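PDB 2IMR: aminodeoxyfutalosine deaminase from Deinococcus radiodurans, which catalyses the zinc-dependent deamination of aminodeoxyfutalosine to futalosine in menaquinone biosynthesis, and more weakly deaminates adenosine and related nucleosides. Local coordinates for residues D103-E108 / I152-E157; L112-W117 / H244-E249; S169-F174 / G234-I239; P179-A184 / L266-L271. All coordinates share one frame; numbering follows the deposited sequence.

Contact 1: D103-E108 / I152-E157; sequences DMSAYE and IVWAPE
Asp103 grips the turn at Trp154 and Ala155 with both carboxylate oxygens. From CB, CG lies between the backbone N and the carbonyl carbon (chi1 86°), which turns the carboxylate to the two successive amides. OD1 accepts from Trp154 N at 3.1 Å, on the syn side and somewhat out of the carboxylate plane. OD1 also lies against Val153 CA and CG1. OD2 takes Ala155 N through its syn lone pair at 3.0 Å, in an almost straight bond (176°). The methyl of Ala155 sits beside the same oxygen. Without the carboxylate, as with an alanine here, the amides of Trp154 and Ala155 would probably lose their acceptors.

Ser105 CB lies over one face of Trp154, 3.3 Å from the centroid of its five-membered ring, a CH-pi contact. Ser105 and Glu108 form a capping box at the start of helix 106-111, with Ser105 N donating to Glu108 OE2 at 2.8 Å, on its anti lone pair. Tyr107 CD2 touches Trp154 CZ2 at 3.7 Å. The contact joins the start of helix 106-111 to the link between barrel strand 149-153 and helix 156-163, whose Val158 packs on Asp103.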
loop_
_atom_site.group_PDB
_atom_site.type_symbol
_atom_site.label_atom_id
_atom_site.label_comp_id
_atom_site.label_asym_id
_atom_site.label_seq_id
_atom_site.Cartn_x
_atom_site.Cartn_y
_atom_site.Cartn_z
ATOM N N ASP A 103 -8.052 -5.164 -10.042
ATOM C CA ASP A 103 -8.108 -5.487 -11.464
ATOM C C ASP A 103 -6.733 -5.135 -12.024
ATOM O O ASP A 103 -6.101 -4.175 -11.575
ATOM C CB ASP A 103 -9.227 -4.706 -12.195
ATOM C CG ASP A 103 -8.796 -3.319 -12.669
ATOM O OD1 ASP A 103 -8.616 -2.413 -11.826
ATOM O OD2 ASP A 103 -8.651 -3.133 -13.900
ATOM N N MET A 104 -6.252 -5.935 -12.969
ATOM C CA MET A 104 -4.946 -5.691 -13.577
ATOM C C MET A 104 -5.004 -5.951 -15.074
ATOM O O MET A 104 -6.052 -6.309 -15.616
ATOM C CB MET A 104 -3.871 -6.590 -12.947
ATOM C CG MET A 104 -3.654 -6.367 -11.452
ATOM S SD MET A 104 -2.343 -7.412 -10.748
ATOM C CE MET A 104 -0.871 -6.553 -11.329
ATOM N N SER A 105 -3.868 -5.775 -15.736
ATOM C CA SER A 105 -3.788 -5.982 -17.171
ATOM C C SER A 105 -2.626 -6.888 -17.537
ATOM O O SER A 105 -1.611 -6.925 -16.840
ATOM C CB SER A 105 -3.620 -4.639 -17.879
ATOM O OG SER A 105 -3.404 -4.820 -19.266
ATOM N N ALA A 106 -2.778 -7.626 -18.632
ATOM C CA ALA A 106 -1.709 -8.494 -19.089
ATOM C C ALA A 106 -0.542 -7.571 -19.430
ATOM O O ALA A 106 0.621 -7.958 -19.347
ATOM C CB ALA A 106 -2.148 -9.269 -20.324
ATOM N N TYR A 107 -0.873 -6.338 -19.805
ATOM C CA TYR A 107 0.135 -5.350 -20.165
ATOM C C TYR A 107 1.113 -5.052 -19.031
ATOM O O TYR A 107 2.320 -5.006 -19.250
ATOM C CB TYR A 107 -0.528 -4.043 -20.615
ATOM C CG TYR A 107 -1.384 -4.167 -21.862
ATOM C CD1 TYR A 107 -0.856 -4.678 -23.051
ATOM C CD2 TYR A 107 -2.722 -3.771 -21.854
ATOM C CE1 TYR A 107 -1.644 -4.793 -24.202
ATOM C CE2 TYR A 107 -3.518 -3.884 -22.998
ATOM C CZ TYR A 107 -2.974 -4.395 -24.166
ATOM O OH TYR A 107 -3.765 -4.513 -25.291
ATOM N N GLU A 108 0.612 -4.854 -17.814
ATOM C CA GLU A 108 1.531 -4.551 -16.729
ATOM C C GLU A 108 2.355 -5.768 -16.305
ATOM O O GLU A 108 3.426 -5.615 -15.725
ATOM C CB GLU A 108 0.790 -3.900 -15.542
ATOM C CG GLU A 108 -0.297 -4.711 -14.885
ATOM C CD GLU A 108 -1.189 -3.853 -13.991
ATOM O OE1 GLU A 108 -0.662 -3.110 -13.127
ATOM O OE2 GLU A 108 -2.423 -3.925 -14.151
ATOM N N ILE A 152 -5.185 0.235 -6.847
ATOM C CA ILE A 152 -4.664 0.680 -8.123
ATOM C C ILE A 152 -5.635 0.133 -9.164
ATOM O O ILE A 152 -5.894 -1.072 -9.204
ATOM C CB ILE A 152 -3.258 0.114 -8.388
ATOM C CG1 ILE A 152 -2.315 0.487 -7.236
ATOM C CG2 ILE A 152 -2.725 0.648 -9.722
ATOM C CD1 ILE A 152 -2.275 1.978 -6.918
ATOM N N VAL A 153 -6.169 1.022 -9.996
ATOM C CA VAL A 153 -7.138 0.650 -11.023
ATOM C C VAL A 153 -6.569 0.764 -12.429
ATOM O O VAL A 153 -5.921 1.758 -12.767
ATOM C CB VAL A 153 -8.395 1.561 -10.957
ATOM C CG1 VAL A 153 -9.398 1.141 -12.020
ATOM C CG2 VAL A 153 -9.022 1.496 -9.579
ATOM N N TRP A 154 -6.829 -0.247 -13.251
ATOM C CA TRP A 154 -6.358 -0.246 -14.629
ATOM C C TRP A 154 -7.472 0.077 -15.621
ATOM O O TRP A 154 -7.415 1.085 -16.329
ATOM C CB TRP A 154 -5.746 -1.600 -14.999
ATOM C CG TRP A 154 -5.356 -1.677 -16.456
ATOM C CD1 TRP A 154 -6.155 -2.045 -17.507
ATOM C CD2 TRP A 154 -4.096 -1.302 -17.023
ATOM N NE1 TRP A 154 -5.464 -1.917 -18.694
ATOM C CE2 TRP A 154 -4.199 -1.463 -18.424
ATOM C CE3 TRP A 154 -2.888 -0.843 -16.482
ATOM C CZ2 TRP A 154 -3.137 -1.181 -19.292
ATOM C CZ3 TRP A 154 -1.831 -0.562 -17.344
ATOM C CH2 TRP A 154 -1.965 -0.733 -18.734
ATOM N N ALA A 155 -8.487 -0.777 -15.676
ATOM C CA ALA A 155 -9.584 -0.572 -16.620
ATOM C C ALA A 155 -10.537 0.542 -16.213
ATOM O O ALA A 155 -11.041 0.558 -15.099
ATOM C CB ALA A 155 -10.365 -1.880 -16.807
ATOM N N PRO A 156 -10.796 1.493 -17.124
ATOM C CA PRO A 156 -11.708 2.602 -16.830
ATOM C C PRO A 156 -13.083 2.119 -16.343
ATOM O O PRO A 156 -13.686 2.724 -15.456
ATOM C CB PRO A 156 -11.792 3.335 -18.165
ATOM C CG PRO A 156 -10.410 3.156 -18.719
ATOM C CD PRO A 156 -10.127 1.691 -18.424
ATOM N N GLU A 157 -13.575 1.029 -16.921
ATOM C CA GLU A 157 -14.876 0.497 -16.525
ATOM C C GLU A 157 -14.860 -0.008 -15.088
ATOM O O GLU A 157 -15.890 -0.021 -14.417
ATOM C CB GLU A 157 -15.318 -0.612 -17.485
ATOM C CG GLU A 157 -15.937 -0.066 -18.764
ATOM C CD GLU A 157 -16.509 -1.144 -19.665
ATOM O OE1 GLU A 157 -17.202 -2.050 -19.153
ATOM O OE2 GLU A 157 -16.276 -1.072 -20.887
HETATM O O HOH W 1 -8.323 -2.214 -9.154
#

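Contact 2: L112-W117 / H244-E249; sequences LPYFQW and HPTELE
Tyr114 and His244 each lay their own CB over the other's ring. The two side chains slide past each other in opposite directions, so the rings form an offset stack with centroids 4.7 Å apart and planes at 17°. His244 CB stands 3.6 Å from the centroid of the Tyr114 ring, almost on its normal. Tyr114 CB returns the CH-pi contact at 3.8 Å from the centroid of the His244 ring. Trp117 turns an edge toward the His244 face in an offset edge-to-face contact, CZ3 being 3.7 Å from His244 CE1. The three residues make an aromatic cluster between helix 113-116 and the start of helix 245-253.

His244 is the N-cap of helix 245-253. With CG anti to the backbone N (chi1 -164°), its ring turns back to the first turn, where ND1 accepts from Thr246 N at 3.2 Å, tilted from the ring plane. ND1 also shares a hydrogen bond with Thr246 OG1 at 2.6 Å, which fixes the rotation of the imidazole.

Beyond the rings, Tyr114 OH is hydrogen-bonded to Glu243, probably the catalytic proton donor. A water near that hydroxyl accepts from His244 N at 2.8 Å. It donates to Glu247 OE1, and more weakly to Tyr114 OH.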
loop_
_atom_site.group_PDB
_atom_site.type_symbol
_atom_site.label_atom_id
_atom_site.label_comp_id
_atom_site.label_asym_id
_atom_site.label_seq_id
_atom_site.Cartn_x
_atom_site.Cartn_y
_atom_site.Cartn_z
ATOM N N LEU A 112 6.849 -6.120 -16.848
ATOM C CA LEU A 112 7.764 -6.440 -15.754
ATOM C C LEU A 112 8.311 -7.872 -15.817
ATOM O O LEU A 112 7.653 -8.825 -15.397
ATOM C CB LEU A 112 7.053 -6.199 -14.418
ATOM C CG LEU A 112 6.402 -4.814 -14.282
ATOM C CD1 LEU A 112 5.824 -4.641 -12.880
ATOM C CD2 LEU A 112 7.437 -3.730 -14.562
ATOM N N PRO A 113 9.539 -8.031 -16.332
ATOM C CA PRO A 113 10.214 -9.323 -16.475
ATOM C C PRO A 113 10.212 -10.233 -15.250
ATOM O O PRO A 113 9.947 -11.430 -15.371
ATOM C CB PRO A 113 11.628 -8.923 -16.891
ATOM C CG PRO A 113 11.383 -7.705 -17.715
ATOM C CD PRO A 113 10.386 -6.948 -16.865
ATOM N N TYR A 114 10.497 -9.675 -14.075
ATOM C CA TYR A 114 10.548 -10.489 -12.867
ATOM C C TYR A 114 9.219 -11.113 -12.457
ATOM O O TYR A 114 9.197 -12.060 -11.668
ATOM C CB TYR A 114 11.167 -9.698 -11.706
ATOM C CG TYR A 114 10.510 -8.380 -11.396
ATOM C CD1 TYR A 114 9.495 -8.295 -10.444
ATOM C CD2 TYR A 114 10.917 -7.208 -12.039
ATOM C CE1 TYR A 114 8.905 -7.083 -10.132
ATOM C CE2 TYR A 114 10.329 -5.983 -11.735
ATOM C CZ TYR A 114 9.323 -5.930 -10.778
ATOM O OH TYR A 114 8.736 -4.727 -10.463
ATOM N N PHE A 115 8.111 -10.599 -12.983
ATOM C CA PHE A 115 6.818 -11.194 -12.674
ATOM C C PHE A 115 6.751 -12.512 -13.441
ATOM O O PHE A 115 6.205 -13.503 -12.959
ATOM C CB PHE A 115 5.662 -10.294 -13.123
ATOM C CG PHE A 115 5.122 -9.409 -12.036
ATOM C CD1 PHE A 115 5.910 -8.409 -11.475
ATOM C CD2 PHE A 115 3.820 -9.572 -11.579
ATOM C CE1 PHE A 115 5.408 -7.582 -10.476
ATOM C CE2 PHE A 115 3.307 -8.749 -10.575
ATOM C CZ PHE A 115 4.105 -7.750 -10.025
ATOM N N GLN A 116 7.319 -12.506 -14.642
ATOM C CA GLN A 116 7.335 -13.682 -15.502
ATOM C C GLN A 116 8.219 -14.787 -14.932
ATOM O O GLN A 116 7.958 -15.975 -15.140
ATOM C CB GLN A 116 7.840 -13.298 -16.896
ATOM C CG GLN A 116 7.044 -12.189 -17.571
ATOM C CD GLN A 116 5.579 -12.543 -17.729
ATOM O OE1 GLN A 116 5.240 -13.612 -18.242
ATOM N NE2 GLN A 116 4.699 -11.644 -17.293
ATOM N N TRP A 117 9.266 -14.399 -14.212
ATOM C CA TRP A 117 10.181 -15.375 -13.637
ATOM C C TRP A 117 9.523 -16.229 -12.559
ATOM O O TRP A 117 10.058 -17.267 -12.171
ATOM C CB TRP A 117 11.426 -14.675 -13.077
ATOM C CG TRP A 117 12.151 -13.850 -14.107
ATOM C CD1 TRP A 117 12.103 -14.010 -15.463
ATOM C CD2 TRP A 117 13.026 -12.739 -13.866
ATOM N NE1 TRP A 117 12.887 -13.066 -16.080
ATOM C CE2 TRP A 117 13.466 -12.273 -15.125
ATOM C CE3 TRP A 117 13.480 -12.090 -12.709
ATOM C CZ2 TRP A 117 14.339 -11.185 -15.261
ATOM C CZ3 TRP A 117 14.348 -11.004 -12.846
ATOM C CH2 TRP A 117 14.766 -10.566 -14.113
ATOM N N HIS A 244 12.134 -4.642 -7.368
ATOM C CA HIS A 244 13.071 -5.748 -7.577
ATOM C C HIS A 244 14.508 -5.219 -7.681
ATOM O O HIS A 244 14.732 -4.116 -8.172
ATOM C CB HIS A 244 12.674 -6.501 -8.856
ATOM C CG HIS A 244 13.291 -7.858 -8.989
ATOM N ND1 HIS A 244 14.518 -8.067 -9.578
ATOM C CD2 HIS A 244 12.849 -9.078 -8.599
ATOM C CE1 HIS A 244 14.806 -9.358 -9.546
ATOM N NE2 HIS A 244 13.809 -9.992 -8.957
ATOM N N PRO A 245 15.498 -5.993 -7.203
ATOM C CA PRO A 245 16.882 -5.515 -7.284
ATOM C C PRO A 245 17.363 -5.164 -8.690
ATOM O O PRO A 245 18.215 -4.289 -8.854
ATOM C CB PRO A 245 17.688 -6.657 -6.652
ATOM C CG PRO A 245 16.822 -7.864 -6.860
ATOM C CD PRO A 245 15.438 -7.326 -6.579
ATOM N N THR A 246 16.818 -5.836 -9.701
ATOM C CA THR A 246 17.216 -5.572 -11.077
ATOM C C THR A 246 16.795 -4.176 -11.554
ATOM O O THR A 246 17.277 -3.694 -12.582
ATOM C CB THR A 246 16.659 -6.649 -12.037
ATOM O OG1 THR A 246 15.262 -6.842 -11.795
ATOM C CG2 THR A 246 17.390 -7.973 -11.825
ATOM N N GLU A 247 15.898 -3.528 -10.814
ATOM C CA GLU A 247 15.475 -2.176 -11.171
ATOM C C GLU A 247 16.599 -1.223 -10.761
ATOM O O GLU A 247 16.991 -0.329 -11.519
ATOM C CB GLU A 247 14.181 -1.791 -10.442
ATOM C CG GLU A 247 13.701 -0.373 -10.774
ATOM C CD GLU A 247 12.491 0.052 -9.960
ATOM O OE1 GLU A 247 11.652 -0.819 -9.654
ATOM O OE2 GLU A 247 12.371 1.257 -9.640
ATOM N N LEU A 248 17.126 -1.421 -9.557
ATOM C CA LEU A 248 18.219 -0.576 -9.081
ATOM C C LEU A 248 19.432 -0.771 -9.992
ATOM O O LEU A 248 20.153 0.180 -10.306
ATOM C CB LEU A 248 18.587 -0.950 -7.644
ATOM C CG LEU A 248 19.835 -0.284 -7.056
ATOM C CD1 LEU A 248 19.647 1.229 -6.973
ATOM C CD2 LEU A 248 20.100 -0.869 -5.679
ATOM N N GLU A 249 19.644 -2.008 -10.425
ATOM C CA GLU A 249 20.771 -2.322 -11.296
ATOM C C GLU A 249 20.743 -1.565 -12.625
ATOM O O GLU A 249 21.755 -0.988 -13.031
ATOM C CB GLU A 249 20.832 -3.823 -11.581
ATOM C CG GLU A 249 22.104 -4.241 -12.316
ATOM C CD GLU A 249 22.172 -5.732 -12.595
ATOM O OE1 GLU A 249 21.503 -6.512 -11.883
ATOM O OE2 GLU A 249 22.912 -6.125 -13.521
HETATM O O HOH W 2 11.308 -3.515 -9.823
#

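Contact 3: S169-F174 / G234-I239; sequences SGTLYF and GLPLQI
Gln238 lies across one face of the Tyr173 ring, and the two side chains cross at about a right angle. The CH-pi part comes from Gln238 CG, 4.0 Å from the centroid of the Tyr173 ring and displaced toward its rim. The amide continues over that face, its plane turned 49° from the ring, and NE2 ends 3.1 Å from Tyr173 OH. On the opposite face, Thr171 CG2 sits over the ring centre.

The apolar contacts are made by Pro236. Its CG meets Thr171 CG2 at 3.6 Å, and its CB lies 4.0 Å from Tyr173 CE1. With Thr171 OG1 beside the backbone N (chi1 -57°), CG2 faces the proline and OG1 is left for Arg207 and the carbonyl of Val395.

The polar contacts include a water that donates to Leu237 O at 2.7 Å and is hydrogen-bonded to Tyr173 OH at 2.8 Å. Pro236 O approaches the edge of the Tyr173 ring. The amide of Gln238 is fixed at both ends: OE1 accepts from the zinc ligand His99 at ND1, and NE2 donates to Ala98 O. Gln238 is therefore a second-shell residue of the metal site.

Strands 170-176 and 238-241 of the amidohydrolase barrel are not paired with each other here. Strand 206-212 borders 170-176, and its Ser211 reaches both, touching Tyr173 and bonding to Gln238 O.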
loop_
_atom_site.group_PDB
_atom_site.type_symbol
_atom_site.label_atom_id
_atom_site.label_comp_id
_atom_site.label_asym_id
_atom_site.label_seq_id
_atom_site.Cartn_x
_atom_site.Cartn_y
_atom_site.Cartn_z
ATOM N N SER A 169 -14.022 2.474 1.162
ATOM C CA SER A 169 -13.479 3.730 1.661
ATOM C C SER A 169 -11.975 3.717 1.391
ATOM O O SER A 169 -11.339 2.660 1.411
ATOM C CB SER A 169 -13.759 3.905 3.160
ATOM O OG SER A 169 -12.866 3.154 3.957
ATOM N N GLY A 170 -11.415 4.888 1.119
ATOM C CA GLY A 170 -9.993 4.973 0.838
ATOM C C GLY A 170 -9.725 5.758 -0.430
ATOM O O GLY A 170 -10.355 6.789 -0.673
ATOM N N THR A 171 -8.794 5.272 -1.244
ATOM C CA THR A 171 -8.446 5.937 -2.489
ATOM C C THR A 171 -8.345 4.956 -3.650
ATOM O O THR A 171 -7.812 3.858 -3.497
ATOM C CB THR A 171 -7.083 6.647 -2.372
ATOM O OG1 THR A 171 -7.125 7.585 -1.289
ATOM C CG2 THR A 171 -6.741 7.371 -3.669
ATOM N N LEU A 172 -8.858 5.364 -4.807
ATOM C CA LEU A 172 -8.790 4.555 -6.023
ATOM C C LEU A 172 -7.843 5.297 -6.962
ATOM O O LEU A 172 -8.186 6.365 -7.476
ATOM C CB LEU A 172 -10.171 4.439 -6.680
ATOM C CG LEU A 172 -11.280 3.854 -5.804
ATOM C CD1 LEU A 172 -12.588 3.830 -6.590
ATOM C CD2 LEU A 172 -10.890 2.452 -5.346
ATOM N N TYR A 173 -6.653 4.735 -7.165
ATOM C CA TYR A 173 -5.631 5.333 -8.020
ATOM C C TYR A 173 -5.693 4.803 -9.455
ATOM O O TYR A 173 -5.577 3.594 -9.678
ATOM C CB TYR A 173 -4.239 5.026 -7.459
ATOM C CG TYR A 173 -4.011 5.415 -6.013
ATOM C CD1 TYR A 173 -3.430 6.638 -5.677
ATOM C CD2 TYR A 173 -4.321 4.525 -4.981
ATOM C CE1 TYR A 173 -3.154 6.961 -4.351
ATOM C CE2 TYR A 173 -4.053 4.836 -3.655
ATOM C CZ TYR A 173 -3.467 6.050 -3.345
ATOM O OH TYR A 173 -3.175 6.334 -2.032
ATOM N N PHE A 174 -5.848 5.706 -10.419
ATOM C CA PHE A 174 -5.910 5.321 -11.831
ATOM C C PHE A 174 -4.480 5.123 -12.314
ATOM O O PHE A 174 -3.674 6.046 -12.280
ATOM C CB PHE A 174 -6.609 6.415 -12.651
ATOM C CG PHE A 174 -6.874 6.033 -14.084
ATOM C CD1 PHE A 174 -7.415 4.788 -14.400
ATOM C CD2 PHE A 174 -6.621 6.934 -15.116
ATOM C CE1 PHE A 174 -7.701 4.445 -15.723
ATOM C CE2 PHE A 174 -6.901 6.602 -16.445
ATOM C CZ PHE A 174 -7.444 5.355 -16.750
ATOM N N GLY A 234 -4.625 18.359 -6.035
ATOM C CA GLY A 234 -4.833 17.720 -4.750
ATOM C C GLY A 234 -5.170 16.242 -4.866
ATOM O O GLY A 234 -5.919 15.712 -4.048
ATOM N N LEU A 235 -4.628 15.573 -5.881
ATOM C CA LEU A 235 -4.883 14.146 -6.070
ATOM C C LEU A 235 -3.761 13.309 -5.461
ATOM O O LEU A 235 -2.588 13.527 -5.755
ATOM C CB LEU A 235 -4.991 13.812 -7.561
ATOM C CG LEU A 235 -6.202 14.325 -8.339
ATOM C CD1 LEU A 235 -6.021 14.007 -9.810
ATOM C CD2 LEU A 235 -7.475 13.680 -7.805
ATOM N N PRO A 236 -4.104 12.342 -4.596
ATOM C CA PRO A 236 -3.052 11.518 -3.999
ATOM C C PRO A 236 -2.325 10.707 -5.069
ATOM O O PRO A 236 -2.895 10.380 -6.115
ATOM C CB PRO A 236 -3.816 10.647 -2.998
ATOM C CG PRO A 236 -5.183 10.562 -3.582
ATOM C CD PRO A 236 -5.426 11.974 -4.066
ATOM N N LEU A 237 -1.056 10.409 -4.812
ATOM C CA LEU A 237 -0.235 9.653 -5.748
ATOM C C LEU A 237 0.365 8.405 -5.119
ATOM O O LEU A 237 0.628 8.366 -3.921
ATOM C CB LEU A 237 0.937 10.512 -6.247
ATOM C CG LEU A 237 0.750 11.667 -7.232
ATOM C CD1 LEU A 237 1.993 12.553 -7.200
ATOM C CD2 LEU A 237 0.514 11.129 -8.632
ATOM N N GLN A 238 0.559 7.382 -5.946
ATOM C CA GLN A 238 1.220 6.146 -5.533
ATOM C C GLN A 238 2.058 5.714 -6.727
ATOM O O GLN A 238 1.561 5.650 -7.857
ATOM C CB GLN A 238 0.227 5.041 -5.145
ATOM C CG GLN A 238 0.063 4.901 -3.631
ATOM C CD GLN A 238 -0.631 3.610 -3.205
ATOM O OE1 GLN A 238 -0.355 2.538 -3.740
ATOM N NE2 GLN A 238 -1.517 3.708 -2.219
ATOM N N ILE A 239 3.337 5.458 -6.475
ATOM C CA ILE A 239 4.277 5.034 -7.512
ATOM C C ILE A 239 5.014 3.792 -6.996
ATOM O O ILE A 239 5.479 3.783 -5.856
ATOM C CB ILE A 239 5.349 6.134 -7.791
ATOM C CG1 ILE A 239 4.674 7.476 -8.078
ATOM C CG2 ILE A 239 6.233 5.722 -8.975
ATOM C CD1 ILE A 239 5.649 8.639 -8.179
HETATM O O HOH W 3 -1.071 8.231 -1.864
#

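Contact 4: P179-A184 / L266-L271; sequences PFPDKA and LYPHTL
Phe180 and Pro268 pack together where two loops of the TIM-barrel amidohydrolase fold meet. One follows strand 170-176 and leads into helix 184-199. The other comes before helix 271-275. Pro268 CD lies over one face of the Phe180 ring, toward its rim, in a CH-pi contact 4.1 Å from the centroid. Pro268 CG reaches Phe180 CD1 at 3.6 Å. The far end of the phenyl ring continues along the backbone of the other loop, with CE1 3.5 Å from Tyr267 C. Phe180 CG lies anti to the carbonyl carbon (chi1 -61°), which brings the ring end close to that loop. A gap would probably open beside Pro268 with an alanine here, and the backbone at Leu266 and Tyr267 would lose its apolar cover.

Pro179 adds a second patch of packing. Its CB packs on Pro268 CD, and its CG meets Tyr267 CD2, both at 3.9 Å.

Outside this layer, Val274 of helix 271-275 touches both Pro179 and Pro268. Tyr267 is held by a hydrogen bond from its OH to Ala111 O and by an edge-to-face contact with Trp259. Asn178 OD1 accepts from Phe180 N. The closest approaches are between proline carbons and carbonyls: Pro179 CG is 3.3 Å from Leu266 O, and Pro268 CG is 3.3 Å from Pro179 O.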
loop_
_atom_site.group_PDB
_atom_site.type_symbol
_atom_site.label_atom_id
_atom_site.label_comp_id
_atom_site.label_asym_id
_atom_site.label_seq_id
_atom_site.Cartn_x
_atom_site.Cartn_y
_atom_site.Cartn_z
ATOM N N PRO A 179 6.196 4.419 -21.367
ATOM C CA PRO A 179 7.601 4.841 -21.316
ATOM C C PRO A 179 8.158 5.665 -22.478
ATOM O O PRO A 179 9.340 6.009 -22.470
ATOM C CB PRO A 179 8.331 3.518 -21.158
ATOM C CG PRO A 179 7.512 2.607 -22.048
ATOM C CD PRO A 179 6.088 2.981 -21.683
ATOM N N PHE A 180 7.317 5.986 -23.460
ATOM C CA PHE A 180 7.748 6.752 -24.634
ATOM C C PHE A 180 7.576 8.263 -24.470
ATOM O O PHE A 180 6.460 8.774 -24.473
ATOM C CB PHE A 180 6.968 6.283 -25.863
ATOM C CG PHE A 180 7.172 4.833 -26.189
ATOM C CD1 PHE A 180 8.295 4.417 -26.893
ATOM C CD2 PHE A 180 6.250 3.879 -25.772
ATOM C CE1 PHE A 180 8.498 3.068 -27.181
ATOM C CE2 PHE A 180 6.444 2.528 -26.054
ATOM C CZ PHE A 180 7.570 2.124 -26.759
ATOM N N PRO A 181 8.693 9.002 -24.336
ATOM C CA PRO A 181 8.653 10.458 -24.171
ATOM C C PRO A 181 7.757 11.191 -25.169
ATOM O O PRO A 181 7.042 12.123 -24.798
ATOM C CB PRO A 181 10.121 10.860 -24.317
ATOM C CG PRO A 181 10.838 9.689 -23.743
ATOM C CD PRO A 181 10.083 8.514 -24.341
ATOM N N ASP A 182 7.795 10.769 -26.429
ATOM C CA ASP A 182 6.999 11.421 -27.469
ATOM C C ASP A 182 5.495 11.261 -27.291
ATOM O O ASP A 182 4.717 12.051 -27.823
ATOM C CB ASP A 182 7.405 10.906 -28.857
ATOM C CG ASP A 182 8.860 11.177 -29.173
ATOM O OD1 ASP A 182 9.365 12.246 -28.771
ATOM O OD2 ASP A 182 9.498 10.332 -29.836
ATOM N N LYS A 183 5.086 10.244 -26.540
ATOM C CA LYS A 183 3.666 9.999 -26.303
ATOM C C LYS A 183 3.166 10.633 -25.008
ATOM O O LYS A 183 1.971 10.624 -24.732
ATOM C CB LYS A 183 3.396 8.491 -26.266
ATOM C CG LYS A 183 3.271 7.835 -27.631
ATOM C CD LYS A 183 4.456 8.130 -28.526
ATOM C CE LYS A 183 4.229 7.564 -29.925
ATOM N NZ LYS A 183 5.385 7.843 -30.827
ATOM N N ALA A 184 4.076 11.197 -24.224
ATOM C CA ALA A 184 3.716 11.798 -22.946
ATOM C C ALA A 184 2.552 12.787 -22.963
ATOM O O ALA A 184 1.593 12.625 -22.208
ATOM C CB ALA A 184 4.946 12.456 -22.318
ATOM N N LEU A 266 7.714 -2.835 -26.227
ATOM C CA LEU A 266 7.031 -2.091 -25.168
ATOM C C LEU A 266 7.797 -0.895 -24.607
ATOM O O LEU A 266 7.247 -0.129 -23.814
ATOM C CB LEU A 266 6.690 -3.027 -24.006
ATOM C CG LEU A 266 5.912 -4.315 -24.286
ATOM C CD1 LEU A 266 5.548 -4.972 -22.957
ATOM C CD2 LEU A 266 4.657 -4.009 -25.079
ATOM N N TYR A 267 9.050 -0.727 -25.019
ATOM C CA TYR A 267 9.877 0.364 -24.502
ATOM C C TYR A 267 10.776 1.020 -25.545
ATOM O O TYR A 267 11.022 0.460 -26.609
ATOM C CB TYR A 267 10.856 -0.152 -23.436
ATOM C CG TYR A 267 10.294 -0.733 -22.164
ATOM C CD1 TYR A 267 9.889 -2.067 -22.091
ATOM C CD2 TYR A 267 10.248 0.035 -21.005
ATOM C CE1 TYR A 267 9.458 -2.622 -20.877
ATOM C CE2 TYR A 267 9.824 -0.502 -19.796
ATOM C CZ TYR A 267 9.431 -1.827 -19.736
ATOM O OH TYR A 267 9.013 -2.336 -18.531
ATOM N N PRO A 268 11.278 2.228 -25.236
ATOM C CA PRO A 268 12.183 2.927 -26.150
ATOM C C PRO A 268 13.416 2.015 -26.168
ATOM O O PRO A 268 13.518 1.100 -25.349
ATOM C CB PRO A 268 12.457 4.238 -25.422
ATOM C CG PRO A 268 11.149 4.513 -24.755
ATOM C CD PRO A 268 10.774 3.148 -24.197
ATOM N N HIS A 269 14.360 2.259 -27.068
ATOM C CA HIS A 269 15.535 1.402 -27.168
ATOM C C HIS A 269 16.518 1.442 -25.994
ATOM O O HIS A 269 17.273 0.492 -25.791
ATOM C CB HIS A 269 16.267 1.698 -28.479
ATOM C CG HIS A 269 15.458 1.385 -29.702
ATOM N ND1 HIS A 269 15.227 0.096 -30.133
ATOM C CD2 HIS A 269 14.818 2.195 -30.579
ATOM C CE1 HIS A 269 14.484 0.125 -31.225
ATOM N NE2 HIS A 269 14.221 1.387 -31.517
ATOM N N THR A 270 16.510 2.525 -25.222
ATOM C CA THR A 270 17.410 2.645 -24.072
ATOM C C THR A 270 16.660 3.197 -22.868
ATOM O O THR A 270 15.687 3.931 -23.022
ATOM C CB THR A 270 18.584 3.613 -24.348
ATOM O OG1 THR A 270 18.067 4.926 -24.584
ATOM C CG2 THR A 270 19.396 3.155 -25.560
ATOM N N LEU A 271 17.122 2.851 -21.672
ATOM C CA LEU A 271 16.490 3.352 -20.458
ATOM C C LEU A 271 16.709 4.861 -20.413
ATOM O O LEU A 271 15.857 5.610 -19.940
ATOM C CB LEU A 271 17.113 2.702 -19.220
ATOM C CG LEU A 271 16.571 3.174 -17.865
ATOM C CD1 LEU A 271 15.077 2.893 -17.765
ATOM C CD2 LEU A 271 17.327 2.463 -16.747
#

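The four contacts belong to the amidohydrolase domain. Contacts 1 and 3 lie beside the zinc. Strands 149-153 of contact 1 and 170-176 of contact 3 are neighbours in one sheet: Val153 N is 2.7 Å from Tyr173 O, a probable hydrogen bond. The side chain of Ile152 in contact 1 is about 5 Å from the zinc ion. The side chain of Gln238 in contact 3 is about 6 Å from the zinc ion. Contacts 1 and 2 alternate along the chain; 112-117 comes just after 103-108. Contact 2 is a little farther out and reaches Glu243; its Tyr114 side chain is about 9 Å from the zinc ion. In contact 4 the Tyr267 side chain is about 14 Å from the zinc ion but about 6 Å from that of His213, a predicted substrate residue.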